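Long-range contacts in poly(ADP-ribose) glycohydrolase (PDB 3SIG), which probably hydrolyses poly(ADP-ribose) as a bacterial poly(ADP-ribose) glycohydrolase and binds ADP-ribose: residues E68-E72 against H267-A271; R139-Y143 against A182-R187; H212-G218 against F250-A256. All blocks are in the same frame, centred on the assembly; numbering follows the deposited sequence. Where two conformers were deposited one is given.

Contact 1 of 3, residues E68-E72 against H267-A271; sequences EVTEE and HAAFA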
ATOM      1  N   GLU A  68     -12.802   5.169   9.658  1.00 17.46           N
ATOM      2  CA  GLU A  68     -11.992   5.633  10.793  1.00 19.36           C
ATOM      3  C   GLU A  68     -10.775   6.360  10.224  1.00 15.23           C
ATOM      4  O   GLU A  68     -10.221   5.926   9.217  1.00 14.51           O
ATOM      5  CB  GLU A  68     -11.459   4.455  11.653  1.00 21.97           C
ATOM      6  CG  GLU A  68     -12.501   3.544  12.347  1.00 25.45           C
ATOM      7  CD  GLU A  68     -11.857   2.405  13.149  1.00 28.13           C
ATOM      8  OE1 GLU A  68     -11.056   1.629  12.585  1.00 20.10           O
ATOM      9  OE2 GLU A  68     -12.161   2.275  14.359  1.00 37.85           O
ATOM     10  N   VAL A  69     -10.344   7.420  10.885  1.00 15.93           N
ATOM     11  CA  VAL A  69      -9.040   8.021  10.648  1.00 14.41           C
ATOM     12  C   VAL A  69      -8.254   7.785  11.912  1.00 13.80           C
ATOM     13  O   VAL A  69      -8.723   8.140  13.004  1.00 15.94           O
ATOM     14  CB  VAL A  69      -9.121   9.523  10.357  1.00 14.85           C
ATOM     15  CG1 VAL A  69      -7.724  10.086  10.150  1.00 15.63           C
ATOM     16  CG2 VAL A  69      -9.971   9.761   9.128  1.00 16.12           C
ATOM     17  N   THR A  70      -7.063   7.198  11.793  1.00 13.38           N
ATOM     18  CA  THR A  70      -6.233   6.910  12.957  1.00 13.08           C
ATOM     19  C   THR A  70      -4.814   7.347  12.683  1.00 13.02           C
ATOM     20  O   THR A  70      -4.469   7.644  11.524  1.00 12.59           O
ATOM     21  CB  THR A  70      -6.230   5.425  13.335  1.00 12.19           C
ATOM     22  OG1 THR A  70      -5.467   4.704  12.353  1.00 14.07           O
ATOM     23  CG2 THR A  70      -7.626   4.874  13.405  1.00 17.15           C
ATOM     24  N   GLU A  71      -4.009   7.381  13.742  1.00 13.64           N
ATOM     25  CA  GLU A  71      -2.572   7.658  13.600  1.00 14.52           C
ATOM     26  C   GLU A  71      -1.731   6.387  13.504  1.00 16.05           C
ATOM     27  O   GLU A  71      -0.498   6.434  13.657  1.00 16.09           O
ATOM     28  CB  GLU A  71      -2.054   8.555  14.731  1.00 18.95           C
ATOM     29  CG  GLU A  71      -2.569  10.014  14.604  1.00 27.73           C
ATOM     30  CD  GLU A  71      -1.805  11.030  15.456  1.00 32.47           C
ATOM     31  OE1 GLU A  71      -0.888  11.741  14.942  1.00 24.38           O
ATOM     32  OE2 GLU A  71      -2.165  11.123  16.646  1.00 29.47           O
ATOM     33  N   GLU A  72      -2.393   5.271  13.236  1.00 13.06           N
ATOM     34  CA  GLU A  72      -1.720   4.009  13.047  1.00 13.11           C
ATOM     35  C   GLU A  72      -0.878   4.017  11.807  1.00 11.03           C
ATOM     36  O   GLU A  72      -1.188   4.660  10.813  1.00 10.46           O
ATOM     37  CB  GLU A  72      -2.742   2.879  12.899  1.00 13.25           C
ATOM     38  CG  GLU A  72      -3.525   2.585  14.159  1.00 14.09           C
ATOM     39  CD  GLU A  72      -4.717   1.708  13.909  1.00 13.16           C
ATOM     40  OE1 GLU A  72      -5.579   2.100  13.109  1.00 13.54           O
ATOM     41  OE2 GLU A  72      -4.784   0.625  14.518  1.00 16.93           O
ATOM     42  N   HIS A 267      -2.157  13.680   8.618  1.00 11.36           N
ATOM     43  CA  HIS A 267      -3.185  13.123   9.457  1.00 13.63           C
ATOM     44  C   HIS A 267      -4.268  14.152   9.669  1.00 14.21           C
ATOM     45  O   HIS A 267      -5.455  13.828   9.590  1.00 15.31           O
ATOM     46  CB  HIS A 267      -2.618  12.633  10.791  1.00 13.43           C
ATOM     47  CG  HIS A 267      -3.682  12.222  11.758  1.00 13.96           C
ATOM     48  ND1 HIS A 267      -4.269  13.117  12.627  1.00 17.54           N
ATOM     49  CD2 HIS A 267      -4.309  11.036  11.957  1.00 15.13           C
ATOM     50  CE1 HIS A 267      -5.208  12.500  13.321  1.00 19.91           C
ATOM     51  NE2 HIS A 267      -5.250  11.238  12.939  1.00 18.69           N
ATOM     52  N   ALA A 268      -3.880  15.386   9.923  1.00 14.51           N
ATOM     53  CA  ALA A 268      -4.860  16.438  10.148  1.00 15.17           C
ATOM     54  C   ALA A 268      -5.805  16.622   8.964  1.00 13.31           C
ATOM     55  O   ALA A 268      -6.994  16.836   9.148  1.00 14.41           O
ATOM     56  CB  ALA A 268      -4.155  17.738  10.476  1.00 19.46           C
ATOM     57  N   ALA A 269      -5.301  16.542   7.738  1.00 13.96           N
ATOM     58  CA  ALA A 269      -6.139  16.732   6.555  1.00 12.60           C
ATOM     59  C   ALA A 269      -7.179  15.628   6.447  1.00 12.07           C
ATOM     60  O   ALA A 269      -8.335  15.888   6.119  1.00 13.32           O
ATOM     61  CB  ALA A 269      -5.288  16.761   5.298  1.00 14.42           C
ATOM     62  N   PHE A 270      -6.779  14.400   6.737  1.00 11.94           N
ATOM     63  CA  PHE A 270      -7.723  13.293   6.694  1.00 10.91           C
ATOM     64  C   PHE A 270      -8.721  13.359   7.849  1.00 13.87           C
ATOM     65  O   PHE A 270      -9.922  13.130   7.639  1.00 13.76           O
ATOM     66  CB  PHE A 270      -7.002  11.939   6.646  1.00 12.31           C
ATOM     67  CG  PHE A 270      -6.543  11.577   5.261  1.00 10.39           C
ATOM     68  CD1 PHE A 270      -7.264  10.682   4.482  1.00 10.50           C
ATOM     69  CD2 PHE A 270      -5.426  12.181   4.705  1.00 10.92           C
ATOM     70  CE1 PHE A 270      -6.839  10.395   3.187  1.00 10.58           C
ATOM     71  CE2 PHE A 270      -5.039  11.906   3.414  1.00 11.79           C
ATOM     72  CZ  PHE A 270      -5.742  11.006   2.664  1.00 10.88           C
ATOM     73  N   ALA A 271      -8.260  13.742   9.040  1.00 13.27           N
ATOM     74  CA  ALA A 271      -9.146  13.878  10.200  1.00 14.68           C
ATOM     75  C   ALA A 271     -10.208  14.922   9.925  1.00 17.20           C
ATOM     76  O   ALA A 271     -11.370  14.744  10.271  1.00 18.89           O
ATOM     77  CB  ALA A 271      -8.352  14.243  11.461  1.00 18.77           C
TER
HETATM   78  O   HOH W   1      -7.214   9.936  14.473  1.00 22.70           O
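His267 reaches from the C-terminal helix 265-273 to the end of strand 66-70, an outermost strand of the mixed sheet in this macrodomain-type fold. The helix runs nearly antiparallel to residues 68-70, at 161°, and the two axes come within 8.5 Å. CG of His267 is anti to the backbone N (chi1 172°), which carries the imidazole across to the residues around the strand end. The Glu71 side chain crosses that of His267 at about a right angle. Its CG methylene lies over one face, 3.5 Å from the His267 ring centroid and 21° off the normal, a CH-pi contact shifted toward CD2 and NE2. The carboxylate stays further off, with Glu71 OE1 4.3 Å from His267 ND1. Thr70 O meets the ring at its edge, in plane, 3.4 Å from His267 CD2. A water oxygen also lies in the ring plane, 2.8 Å from His267 NE2. This water donates to Val69 O and links the ring to the strand backbone; no direct hydrogen bond crosses the contact. Past the strand end, Thr70 OG1 accepts from Glu72 N in an ST turn and donates to the Glu72 carboxylate; Glu72 touches the bound ADP-ribose.

One turn further on, Phe270 offers its CB, which lies 4.0 Å from Val69 CG1. Its ring leads away into the core, where it meets the ring of Phe255 and the side chains of Val232 and Ala233 on helix 229-240. Ala271 CB touches Val69 CG1 at 4.4 Å.

Val69 touches three helix residues. Its CG1 methyl meets the His267 ring obliquely and packs on Phe270 and Ala271. The other methyl, Val69 CG2, rests 3.7 Å from the backbone oxygen Phe270 O.

Contact 2 of 3, residues R139-Y143 against A182-R187; sequences RDPLY and AIGDLR
Pro141 and Leu142 carry the apolar part of this surface contact. Pro141 packs on the short helix 180-183, with CB 3.8 Å from Ala182 CB and CG 3.6 Å from Ile183 CG1. Leu142 crosses Ile183 at about a right angle, and Leu142 CD2 lies 3.7 Å from Ile183 CD1. Ile192 of helix 189-209 touches both of these side chains.

The second kind of contact is a methyl against a flat charged group. Leu142 CD1 sits over one face of the Arg187 guanidinium, 3.5 Å from Arg187 NE. Arg187 bends at chi2 (-77°), and its extended outer part then passes across the leucine.

The polar part is looser. Asp140 OD1 lies at the guanidinium edge, 4.1 Å from Arg187 NH2, with the two planes nearly coplanar. The opposite charges are near each other but do not pair directly. Arg187 NH1 has a long, weak ion pair with Glu191. The other oxygen, Asp140 OD2, takes a nearly straight bond from Leu142 N (2.9 Å, 169°) through its anti lone pair. With an alanine in place of Asp140, Leu142 N would probably lose its side-chain acceptor, Arg187 one of its nearby acidic groups, and the turn would be freer to shift.

Tyr143 N bonds back to Asp140 O. The result is an Asx turn on a type I beta turn, by which the loop between helix 129-138 and strand 147-157 packs on helix 180-183 and the residues after it.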
ATOM      1  N   ARG A 139       9.011   7.192 -18.445  1.00 20.26           N
ATOM      2  CA  ARG A 139       9.675   8.397 -17.975  1.00 20.17           C
ATOM      3  C   ARG A 139       8.721   9.581 -17.874  1.00 18.61           C
ATOM      4  O   ARG A 139       8.979  10.651 -18.416  1.00 20.31           O
ATOM      5  CB  ARG A 139      10.862   8.751 -18.905  1.00 27.54           C
ATOM      6  CG  ARG A 139      12.099   7.856 -18.709  1.00 32.55           C
ATOM      7  CD  ARG A 139      13.198   8.134 -19.755  1.00 44.41           C
ATOM      8  NE  ARG A 139      13.605   9.534 -19.740  1.00 52.80           N
ATOM      9  CZ  ARG A 139      14.644  10.020 -19.066  1.00 60.25           C
ATOM     10  NH1 ARG A 139      15.425   9.214 -18.351  1.00 60.17           N
ATOM     11  NH2 ARG A 139      14.909  11.324 -19.117  1.00 59.57           N
ATOM     12  N   ASP A 140       7.612   9.387 -17.196  1.00 18.39           N
ATOM     13  CA  ASP A 140       6.699  10.480 -16.921  1.00 18.50           C
ATOM     14  C   ASP A 140       6.241  10.374 -15.493  1.00 14.40           C
ATOM     15  O   ASP A 140       5.715   9.341 -15.086  1.00 15.36           O
ATOM     16  CB  ASP A 140       5.491  10.396 -17.830  1.00 19.47           C
ATOM     17  CG  ASP A 140       4.665  11.644 -17.778  1.00 21.41           C
ATOM     18  OD1 ASP A 140       4.487  12.301 -18.827  1.00 23.26           O
ATOM     19  OD2 ASP A 140       4.233  12.020 -16.699  1.00 17.57           O
ATOM     20  N   PRO A 141       6.408  11.439 -14.707  1.00 13.87           N
ATOM     21  CA  PRO A 141       6.118  11.353 -13.274  1.00 15.25           C
ATOM     22  C   PRO A 141       4.635  11.262 -12.914  1.00 13.05           C
ATOM     23  O   PRO A 141       4.321  11.056 -11.732  1.00 13.37           O
ATOM     24  CB  PRO A 141       6.753  12.616 -12.707  1.00 16.95           C
ATOM     25  CG  PRO A 141       6.783  13.581 -13.868  1.00 16.72           C
ATOM     26  CD  PRO A 141       7.068  12.711 -15.055  1.00 17.19           C
ATOM     27  N   LEU A 142       3.737  11.344 -13.892  1.00 12.29           N
ATOM     28  CA  LEU A 142       2.348  11.006 -13.616  1.00 12.64           C
ATOM     29  C   LEU A 142       2.214   9.506 -13.440  1.00 12.06           C
ATOM     30  O   LEU A 142       1.221   9.053 -12.880  1.00 11.62           O
ATOM     31  CB  LEU A 142       1.415  11.469 -14.729  1.00 14.55           C
ATOM     32  CG  LEU A 142       1.081  12.975 -14.779  1.00 14.85           C
ATOM     33  CD1 LEU A 142       0.378  13.312 -16.082  1.00 18.57           C
ATOM     34  CD2 LEU A 142       0.207  13.380 -13.603  1.00 17.15           C
ATOM     35  N   TYR A 143       3.185   8.737 -13.936  1.00 12.08           N
ATOM     36  CA  TYR A 143       3.162   7.270 -13.900  1.00 11.51           C
ATOM     37  C   TYR A 143       1.919   6.764 -14.623  1.00 10.22           C
ATOM     38  O   TYR A 143       1.535   7.330 -15.664  1.00 13.17           O
ATOM     39  CB  TYR A 143       3.322   6.718 -12.475  1.00 10.42           C
ATOM     40  CG  TYR A 143       4.524   7.272 -11.763  1.00 10.50           C
ATOM     41  CD1 TYR A 143       5.768   7.310 -12.354  1.00 12.83           C
ATOM     42  CD2 TYR A 143       4.410   7.746 -10.468  1.00 11.85           C
ATOM     43  CE1 TYR A 143       6.861   7.805 -11.674  1.00 14.28           C
ATOM     44  CE2 TYR A 143       5.486   8.234  -9.787  1.00 11.88           C
ATOM     45  CZ  TYR A 143       6.696   8.275 -10.376  1.00 12.88           C
ATOM     46  OH  TYR A 143       7.766   8.745  -9.665  1.00 16.05           O
ATOM     47  N   ALA A 182       7.896  16.011  -8.562  1.00 20.36           N
ATOM     48  CA  ALA A 182       8.643  16.067  -9.801  1.00 19.54           C
ATOM     49  C   ALA A 182       7.966  16.884 -10.910  1.00 22.31           C
ATOM     50  O   ALA A 182       8.626  17.477 -11.766  1.00 24.10           O
ATOM     51  CB  ALA A 182       8.921  14.662 -10.282  1.00 23.82           C
ATOM     52  N   ILE A 183       6.642  16.909 -10.885  1.00 19.34           N
ATOM     53  CA  ILE A 183       5.851  17.665 -11.847  1.00 19.71           C
ATOM     54  C   ILE A 183       5.885  19.162 -11.578  1.00 20.22           C
ATOM     55  O   ILE A 183       5.857  19.970 -12.502  1.00 21.50           O
ATOM     56  CB  ILE A 183       4.403  17.170 -11.789  1.00 17.75           C
ATOM     57  CG1 ILE A 183       4.315  15.774 -12.417  1.00 17.40           C
ATOM     58  CG2 ILE A 183       3.476  18.136 -12.497  1.00 19.99           C
ATOM     59  CD1 ILE A 183       3.121  14.986 -12.001  1.00 20.45           C
ATOM     60  N   GLY A 184       5.927  19.542 -10.309  1.00 21.72           N
ATOM     61  CA  GLY A 184       5.845  20.946  -9.957  1.00 22.43           C
ATOM     62  C   GLY A 184       4.524  21.515 -10.427  1.00 21.20           C
ATOM     63  O   GLY A 184       3.485  20.885 -10.311  1.00 22.20           O
ATOM     64  N   ASP A 185       4.554  22.720 -10.982  1.00 27.55           N
ATOM     65  CA  ASP A 185       3.320  23.384 -11.397  1.00 25.67           C
ATOM     66  C   ASP A 185       3.040  23.187 -12.881  1.00 21.75           C
ATOM     67  O   ASP A 185       2.231  23.895 -13.460  1.00 23.29           O
ATOM     68  CB  ASP A 185       3.363  24.880 -11.074  1.00 35.68           C
ATOM     69  CG  ASP A 185       4.291  25.644 -11.980  1.00 41.01           C
ATOM     70  OD1 ASP A 185       5.093  25.014 -12.703  1.00 32.07           O
ATOM     71  OD2 ASP A 185       4.227  26.892 -11.961  1.00 53.16           O
ATOM     72  N   LEU A 186       3.650  22.171 -13.478  1.00 20.89           N
ATOM     73  CA  LEU A 186       3.517  22.021 -14.929  1.00 22.26           C
ATOM     74  C   LEU A 186       2.351  21.079 -15.280  1.00 23.91           C
ATOM     75  O   LEU A 186       2.129  20.799 -16.453  1.00 33.41           O
ATOM     76  CB  LEU A 186       4.833  21.542 -15.543  1.00 20.59           C
ATOM     77  CG  LEU A 186       5.966  22.562 -15.409  1.00 23.42           C
ATOM     78  CD1 LEU A 186       7.247  22.024 -16.004  1.00 25.26           C
ATOM     79  CD2 LEU A 186       5.586  23.842 -16.081  1.00 24.13           C
ATOM     80  N   ARG A 187       1.604  20.621 -14.267  1.00 20.10           N
ATOM     81  CA  ARG A 187       0.236  20.142 -14.459  1.00 20.72           C
ATOM     82  C   ARG A 187      -0.650  20.959 -13.509  1.00 21.26           C
ATOM     83  O   ARG A 187      -0.204  21.356 -12.438  1.00 18.83           O
ATOM     84  CB  ARG A 187       0.080  18.658 -14.150  1.00 20.55           C
ATOM     85  CG  ARG A 187       0.974  17.724 -14.942  1.00 25.67           C
ATOM     86  CD  ARG A 187       0.453  17.549 -16.325  1.00 25.18           C
ATOM     87  NE  ARG A 187       1.225  16.550 -17.062  1.00 24.25           N
ATOM     88  CZ  ARG A 187       1.046  16.268 -18.347  1.00 35.22           C
ATOM     89  NH1 ARG A 187       0.117  16.895 -19.052  1.00 43.74           N
ATOM     90  NH2 ARG A 187       1.804  15.351 -18.924  1.00 30.20           N
TER

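Contact 3 of 3, residues H212-G218 against F250-A256; sequences HRRLVLG and FAHVVFA
Leu217 meets Val253 and Phe255 on the closely packed face of this parallel strand pair. Leu217 CD1 packs on Val253 CG1 at 3.8 Å, and Leu217 CB lies beside the Phe255 ring. The backbones are stitched by regular bonds, among them Val254 N to Leu215 O at 2.9 Å and Leu217 N to Val254 O at 2.8 Å. In one of two conformers of Leu215, and for that one only, CD1 sits over the centre of the Phe250 ring.

The start of the pair is more exposed. Arg213 O takes a short, bent bond from Ala251 N (2.7 Å, 139°) and a weak one from His252 N. The Arg213 side chain, bent at chi2 (-96°), lays its guanidinium face over Ala251 N without bonding to it. On the other face of the sheet, a water bridges Arg214 NH1 and His252 ND1. Stronger partners lie outside: Asp87 and Leu81 O for Arg214, Glu68 for His252.

Ala256, at the end of the second strand, touches the bound ADP-ribose. The pair belongs to a beta-alpha-beta unit whose crossover includes helix 229-240. Strand 90-94 flanks 214-217, strand 66-70 flanks 252-256, and Leu204 and Ala207 of helix 189-209 cover Leu215.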
ATOM      1  N   HIS A 212     -12.385  -7.982  -1.118  1.00 10.73           N
ATOM      2  CA  HIS A 212     -11.999  -7.312   0.124  1.00 11.57           C
ATOM      3  C   HIS A 212     -13.012  -6.278   0.553  1.00 12.50           C
ATOM      4  O   HIS A 212     -13.268  -5.302  -0.154  1.00 17.49           O
ATOM      5  CB  HIS A 212     -10.616  -6.686  -0.063  1.00 11.09           C
ATOM      6  CG  HIS A 212      -9.560  -7.698  -0.320  1.00 10.54           C
ATOM      7  ND1 HIS A 212      -8.978  -7.966  -1.544  1.00 13.52           N
ATOM      8  CD2 HIS A 212      -8.984  -8.558   0.548  1.00  8.22           C
ATOM      9  CE1 HIS A 212      -8.123  -8.970  -1.414  1.00  9.19           C
ATOM     10  NE2 HIS A 212      -8.110  -9.343  -0.150  1.00 15.13           N
ATOM     11  N   ARG A 213     -13.608  -6.511   1.700  1.00 10.49           N
ATOM     12  CA  ARG A 213     -14.581  -5.609   2.255  1.00 12.89           C
ATOM     13  C   ARG A 213     -13.998  -4.652   3.281  1.00 10.78           C
ATOM     14  O   ARG A 213     -14.663  -3.696   3.666  1.00 11.18           O
ATOM     15  CB  ARG A 213     -15.706  -6.390   2.906  1.00 17.79           C
ATOM     16  CG  ARG A 213     -16.388  -7.409   1.993  1.00 30.61           C
ATOM     17  CD  ARG A 213     -17.643  -6.842   1.374  1.00 48.56           C
ATOM     18  NE  ARG A 213     -18.665  -6.558   2.380  1.00 58.67           N
ATOM     19  CZ  ARG A 213     -19.321  -5.403   2.488  1.00 64.33           C
ATOM     20  NH1 ARG A 213     -19.071  -4.406   1.649  1.00 64.65           N
ATOM     21  NH2 ARG A 213     -20.235  -5.242   3.439  1.00 64.96           N
ATOM     22  N   ARG A 214     -12.759  -4.874   3.701  1.00  9.19           N
ATOM     23  CA  ARG A 214     -12.096  -3.990   4.664  1.00  9.05           C
ATOM     24  C   ARG A 214     -10.744  -3.533   4.090  1.00  9.12           C
ATOM     25  O   ARG A 214      -9.964  -4.353   3.586  1.00  9.56           O
ATOM     26  CB  ARG A 214     -11.925  -4.713   6.010  1.00 10.34           C
ATOM     27  CG  ARG A 214     -13.267  -5.143   6.565  1.00 11.53           C
ATOM     28  CD  ARG A 214     -13.196  -5.691   7.985  1.00 13.93           C
ATOM     29  NE  ARG A 214     -12.368  -6.896   8.033  1.00 12.65           N
ATOM     30  CZ  ARG A 214     -11.647  -7.281   9.079  1.00 12.53           C
ATOM     31  NH1 ARG A 214     -11.686  -6.613  10.212  1.00 12.19           N
ATOM     32  NH2 ARG A 214     -10.896  -8.366   8.970  1.00 11.88           N
ATOM     33  N   LEU A 215     -10.539  -2.211   4.127  0.59  8.70           N
ATOM     34  CA  LEU A 215      -9.385  -1.566   3.529  0.59  6.48           C
ATOM     35  C   LEU A 215      -8.604  -0.755   4.511  0.59  6.48           C
ATOM     36  O   LEU A 215      -9.151  -0.122   5.438  0.59  6.53           O
ATOM     37  CB  LEU A 215      -9.795  -0.602   2.445  0.59  6.58           C
ATOM     38  CG  LEU A 215     -10.782  -1.119   1.403  0.59  5.19           C
ATOM     39  CD1 LEU A 215     -11.091  -0.014   0.383  0.59  8.16           C
ATOM     40  CD2 LEU A 215     -10.333  -2.386   0.698  0.59  8.09           C
ATOM     41  N   VAL A 216      -7.322  -0.694   4.246  1.00  7.46           N
ATOM     42  CA  VAL A 216      -6.455   0.260   4.930  1.00  9.06           C
ATOM     43  C   VAL A 216      -5.865   1.181   3.861  1.00  8.17           C
ATOM     44  O   VAL A 216      -5.059   0.735   3.030  1.00  7.90           O
ATOM     45  CB  VAL A 216      -5.339  -0.399   5.765  1.00  8.61           C
ATOM     46  CG1 VAL A 216      -4.506   0.673   6.432  1.00 10.89           C
ATOM     47  CG2 VAL A 216      -5.923  -1.359   6.832  1.00 10.24           C
ATOM     48  N   LEU A 217      -6.304   2.428   3.894  1.00  7.72           N
ATOM     49  CA  LEU A 217      -5.870   3.493   2.987  1.00  7.36           C
ATOM     50  C   LEU A 217      -5.136   4.538   3.825  1.00  7.12           C
ATOM     51  O   LEU A 217      -4.828   4.310   5.002  1.00  8.05           O
ATOM     52  CB  LEU A 217      -7.087   4.125   2.281  1.00  9.20           C
ATOM     53  CG  LEU A 217      -7.968   3.139   1.513  1.00  8.06           C
ATOM     54  CD1 LEU A 217      -9.167   3.860   0.909  1.00  9.38           C
ATOM     55  CD2 LEU A 217      -7.202   2.411   0.451  1.00 10.34           C
ATOM     56  N   GLY A 218      -4.785   5.660   3.231  1.00  8.14           N
ATOM     57  CA  GLY A 218      -4.040   6.688   3.964  1.00  9.78           C
ATOM     58  C   GLY A 218      -3.662   7.802   3.017  1.00  8.18           C
ATOM     59  O   GLY A 218      -4.279   7.973   1.950  1.00  9.02           O
ATOM     60  N   PHE A 250     -17.831  -0.934   0.827  1.00 12.68           N
ATOM     61  CA  PHE A 250     -16.900  -1.564   1.740  1.00 11.09           C
ATOM     62  C   PHE A 250     -17.543  -1.609   3.124  1.00 12.03           C
ATOM     63  O   PHE A 250     -18.399  -0.783   3.458  1.00 15.05           O
ATOM     64  CB  PHE A 250     -15.548  -0.834   1.768  1.00 11.09           C
ATOM     65  CG  PHE A 250     -14.849  -0.874   0.454  1.00 10.03           C
ATOM     66  CD1 PHE A 250     -14.206  -2.034   0.052  1.00 11.85           C
ATOM     67  CD2 PHE A 250     -14.920   0.180  -0.419  1.00 10.37           C
ATOM     68  CE1 PHE A 250     -13.584  -2.123  -1.190  1.00 13.08           C
ATOM     69  CE2 PHE A 250     -14.284   0.110  -1.674  1.00 11.47           C
ATOM     70  CZ  PHE A 250     -13.640  -1.036  -2.071  1.00 11.50           C
ATOM     71  N   ALA A 251     -17.142  -2.585   3.921  1.00 11.52           N
ATOM     72  CA  ALA A 251     -17.612  -2.678   5.319  1.00 14.33           C
ATOM     73  C   ALA A 251     -16.870  -1.702   6.237  1.00 11.56           C
ATOM     74  O   ALA A 251     -17.438  -1.111   7.145  1.00 13.42           O
ATOM     75  CB  ALA A 251     -17.471  -4.100   5.841  1.00 13.32           C
ATOM     76  N   HIS A 252     -15.569  -1.530   6.008  1.00 10.75           N
ATOM     77  CA  HIS A 252     -14.709  -0.781   6.916  1.00 10.65           C
ATOM     78  C   HIS A 252     -13.520  -0.248   6.129  1.00  9.50           C
ATOM     79  O   HIS A 252     -12.861  -0.998   5.398  1.00 10.23           O
ATOM     80  CB  HIS A 252     -14.241  -1.728   8.011  1.00 11.97           C
ATOM     81  CG  HIS A 252     -13.520  -1.095   9.163  1.00 12.95           C
ATOM     82  ND1 HIS A 252     -13.078  -1.848  10.232  1.00 17.57           N
ATOM     83  CD2 HIS A 252     -13.137   0.178   9.422  1.00 15.46           C
ATOM     84  CE1 HIS A 252     -12.450  -1.070  11.096  1.00 17.04           C
ATOM     85  NE2 HIS A 252     -12.492   0.168  10.642  1.00 16.23           N
ATOM     86  N   VAL A 253     -13.328   1.055   6.204  1.00  9.68           N
ATOM     87  CA  VAL A 253     -12.163   1.716   5.616  1.00  9.54           C
ATOM     88  C   VAL A 253     -11.459   2.475   6.707  1.00  9.23           C
ATOM     89  O   VAL A 253     -12.085   3.307   7.407  1.00 11.18           O
ATOM     90  CB  VAL A 253     -12.572   2.695   4.537  1.00  9.17           C
ATOM     91  CG1 VAL A 253     -11.368   3.465   3.999  1.00 11.05           C
ATOM     92  CG2 VAL A 253     -13.291   1.952   3.382  1.00 11.28           C
ATOM     93  N   VAL A 254     -10.179   2.199   6.884  1.00  8.94           N
ATOM     94  CA  VAL A 254      -9.347   2.965   7.819  1.00  9.92           C
ATOM     95  C   VAL A 254      -8.356   3.800   7.035  1.00  8.55           C
ATOM     96  O   VAL A 254      -7.655   3.269   6.163  1.00  9.45           O
ATOM     97  CB  VAL A 254      -8.521   2.048   8.747  1.00 12.60           C
ATOM     98  CG1 VAL A 254      -7.699   2.866   9.768  1.00 12.49           C
ATOM     99  CG2 VAL A 254      -9.394   1.038   9.463  1.00 13.61           C
ATOM    100  N   PHE A 255      -8.332   5.098   7.328  1.00  8.89           N
ATOM    101  CA  PHE A 255      -7.259   5.969   6.876  1.00  8.90           C
ATOM    102  C   PHE A 255      -6.257   5.992   7.994  1.00  8.57           C
ATOM    103  O   PHE A 255      -6.403   6.758   8.969  1.00  9.83           O
ATOM    104  CB  PHE A 255      -7.793   7.358   6.504  1.00  9.41           C
ATOM    105  CG  PHE A 255      -8.743   7.332   5.346  1.00  9.00           C
ATOM    106  CD1 PHE A 255      -8.292   7.243   4.049  1.00  9.32           C
ATOM    107  CD2 PHE A 255     -10.105   7.337   5.555  1.00 10.21           C
ATOM    108  CE1 PHE A 255      -9.185   7.227   2.975  1.00  9.57           C
ATOM    109  CE2 PHE A 255     -10.988   7.321   4.478  1.00 12.28           C
ATOM    110  CZ  PHE A 255     -10.526   7.228   3.204  1.00 11.50           C
ATOM    111  N   ALA A 256      -5.241   5.135   7.849  1.00  8.22           N
ATOM    112  CA  ALA A 256      -4.180   4.999   8.842  1.00  9.14           C
ATOM    113  C   ALA A 256      -3.060   5.937   8.414  1.00  8.56           C
ATOM    114  O   ALA A 256      -2.404   5.689   7.395  1.00  9.05           O
ATOM    115  CB  ALA A 256      -3.695   3.564   8.899  1.00  9.70           C
TER
HETATM  116  O   HOH W   2     -13.414  -4.578  11.113  1.00 19.72           O
HETATM  117  O   HOH W   3      -1.955   3.504   5.634  1.00  9.79           O

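Contacts 1 and 3 share one sheet, in which strands 66-70 and 252-256 are neighbours. Glu68 O lies 2.8 Å from Phe255 N, a probable hydrogen bond, and Phe270 CZ packs 3.4 Å from Gly218 O. Their centres are 13 Å apart. Contact 2 stands apart from both: its nearest atoms are about 17 Å from contact 1 and about 15 Å from contact 3. Along the chain, contacts 2 and 3 follow in series, both within the loop closed by contact 1. Bound ADP-ribose touches Glu72 of contact 1 and Ala256 of contact 3, whereas the Ala182 side chain of contact 2 lies about 11 Å from it.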